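Local coordinates for PpiC-type peptidyl-prolyl cis-trans isomerase (Novosphingobium aromaticivorans, PDB 3GPK), which probably catalyses the cis-trans isomerisation of peptidyl-prolyl bonds, through the parvulin-type (PpiC) domain represented by this chain, at residues Q24-A29 with A86-I91. Residues are numbered along the deposited sequence; the frame is centred on the assembly and turned at random.
Sequences QVFANA and AGPVEI
The phenyl ring of Phe-26 meets Pro-88 obliquely, with CG of the proline ring lying against its CD1, CE1 and CZ side. CD1 is modelled 3.5 Å from Pro-88 CG; the still shorter approach of CE1 is doubtful. The carbonyl O of Pro-88 lies at the edge of the phenyl ring, in its plane, 4.0 Å from CE1. The two side chains cross at about a right angle. Phe-95 of strand 94-104 makes an edge-to-face pair with the same phenyl ring and also touches Pro-88. Phe-26 holds CG anti to the backbone N (chi1 176°), which carries its ring across to the proline although its CB does not point there. Ala-29, one turn further on, does point at the strand. Its methyl packs on Pro-88 CB at 3.6 Å and is buried, with Leu-15 of strand 7-16 also against it.

The contact joins helix 22-37 to strand 85-91, an outermost strand of the four-stranded antiparallel sheet of this parvulin-type domain. Pro-88 follows a cis peptide bond. Gly-87 before it has a positive phi of 115°, where a CB would be jammed against the carbonyl O of Ala-86, so the backbone here calls for glycine. No hydrogen bond joins the two segments. Lys-22, at the start of the helix, forms a salt bridge with Glu-90 and a hydrogen bond to the carbonyl O of Ile-91.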
loop_
_atom_site.group_PDB
_atom_site.type_symbol
_atom_site.label_atom_id
_atom_site.label_comp_id
_atom_site.label_asym_id
_atom_site.label_seq_id
_atom_site.Cartn_x
_atom_site.Cartn_y
_atom_site.Cartn_z
ATOM N N GLN A 24 -11.257 4.910 14.724
ATOM C CA GLN A 24 -11.061 3.563 15.256
ATOM C C GLN A 24 -10.305 2.678 14.270
ATOM O O GLN A 24 -9.396 1.941 14.661
ATOM C CB GLN A 24 -12.403 2.902 15.588
ATOM C CG GLN A 24 -12.285 1.420 15.970
ATOM C CD GLN A 24 -11.628 1.200 17.324
ATOM O OE1 GLN A 24 -12.211 1.518 18.363
ATOM N NE2 GLN A 24 -10.409 0.654 17.320
ATOM N N VAL A 25 -10.680 2.738 12.994
ATOM C CA VAL A 25 -10.004 1.915 12.003
ATOM C C VAL A 25 -8.564 2.386 11.820
ATOM O O VAL A 25 -7.676 1.577 11.552
ATOM C CB VAL A 25 -10.755 1.918 10.649
ATOM C CG1 VAL A 25 -9.947 1.153 9.601
ATOM C CG2 VAL A 25 -12.108 1.255 10.818
ATOM N N PHE A 26 -8.323 3.687 11.967
ATOM C CA PHE A 26 -6.963 4.201 11.850
ATOM C C PHE A 26 -6.109 3.561 12.939
ATOM O O PHE A 26 -4.953 3.212 12.715
ATOM C CB PHE A 26 -6.916 5.719 12.036
ATOM C CG PHE A 26 -5.519 6.273 12.026
ATOM C CD1 PHE A 26 -4.861 6.512 10.827
ATOM C CD2 PHE A 26 -4.837 6.493 13.218
ATOM C CE1 PHE A 26 -3.537 6.959 10.814
ATOM C CE2 PHE A 26 -3.513 6.939 13.221
ATOM C CZ PHE A 26 -2.861 7.171 12.015
ATOM N N ALA A 27 -6.686 3.419 14.128
ATOM C CA ALA A 27 -5.971 2.819 15.245
ATOM C C ALA A 27 -5.617 1.378 14.913
ATOM O O ALA A 27 -4.516 0.922 15.211
ATOM C CB ALA A 27 -6.831 2.866 16.505
ATOM N N ASN A 28 -6.559 0.666 14.303
ATOM C CA ASN A 28 -6.334 -0.726 13.938
ATOM C C ASN A 28 -5.223 -0.805 12.906
ATOM O O ASN A 28 -4.351 -1.665 12.993
ATOM C CB ASN A 28 -7.605 -1.364 13.357
ATOM C CG ASN A 28 -8.780 -1.329 14.321
ATOM O OD1 ASN A 28 -8.605 -1.208 15.531
ATOM N ND2 ASN A 28 -9.989 -1.455 13.782
ATOM N N ALA A 29 -5.264 0.096 11.929
ATOM C CA ALA A 29 -4.257 0.130 10.871
ATOM C C ALA A 29 -2.873 0.460 11.421
ATOM O O ALA A 29 -1.878 -0.129 11.005
ATOM C CB ALA A 29 -4.653 1.150 9.803
ATOM N N ALA A 86 4.506 2.650 4.205
ATOM C CA ALA A 86 3.944 3.985 4.367
ATOM C C ALA A 86 2.503 3.876 4.845
ATOM O O ALA A 86 1.805 2.929 4.512
ATOM C CB ALA A 86 3.999 4.748 3.045
ATOM N N GLY A 87 2.065 4.843 5.640
ATOM C CA GLY A 87 0.700 4.809 6.116
ATOM C C GLY A 87 0.575 4.625 7.613
ATOM O O GLY A 87 1.577 4.636 8.336
ATOM N N PRO A 88 -0.655 4.437 8.108
ATOM C CA PRO A 88 -1.854 4.404 7.263
ATOM C C PRO A 88 -2.168 5.730 6.580
ATOM O O PRO A 88 -2.001 6.805 7.163
ATOM C CB PRO A 88 -2.956 3.965 8.227
ATOM C CG PRO A 88 -2.447 4.349 9.559
ATOM C CD PRO A 88 -0.978 4.126 9.509
ATOM N N VAL A 89 -2.609 5.638 5.331
ATOM C CA VAL A 89 -2.959 6.811 4.544
ATOM C C VAL A 89 -4.467 6.836 4.351
ATOM O O VAL A 89 -5.047 5.868 3.854
ATOM C CB VAL A 89 -2.298 6.770 3.148
ATOM C CG1 VAL A 89 -2.693 7.999 2.343
ATOM C CG2 VAL A 89 -0.787 6.688 3.283
ATOM N N GLU A 90 -5.109 7.937 4.737
ATOM C CA GLU A 90 -6.553 8.032 4.570
ATOM C C GLU A 90 -6.953 8.214 3.113
ATOM O O GLU A 90 -6.316 8.963 2.378
ATOM C CB GLU A 90 -7.134 9.210 5.370
ATOM C CG GLU A 90 -8.638 9.358 5.163
ATOM C CD GLU A 90 -9.264 10.503 5.943
ATOM O OE1 GLU A 90 -8.526 11.378 6.440
ATOM O OE2 GLU A 90 -10.509 10.529 6.044
ATOM N N ILE A 91 -7.997 7.502 2.703
ATOM C CA ILE A 91 -8.549 7.639 1.360
ATOM C C ILE A 91 -10.050 7.730 1.586
ATOM O O ILE A 91 -10.517 7.534 2.702
ATOM C CB ILE A 91 -8.204 6.449 0.428
ATOM C CG1 ILE A 91 -8.685 5.127 1.030
ATOM C CG2 ILE A 91 -6.706 6.436 0.161
ATOM C CD1 ILE A 91 -8.474 3.948 0.110
#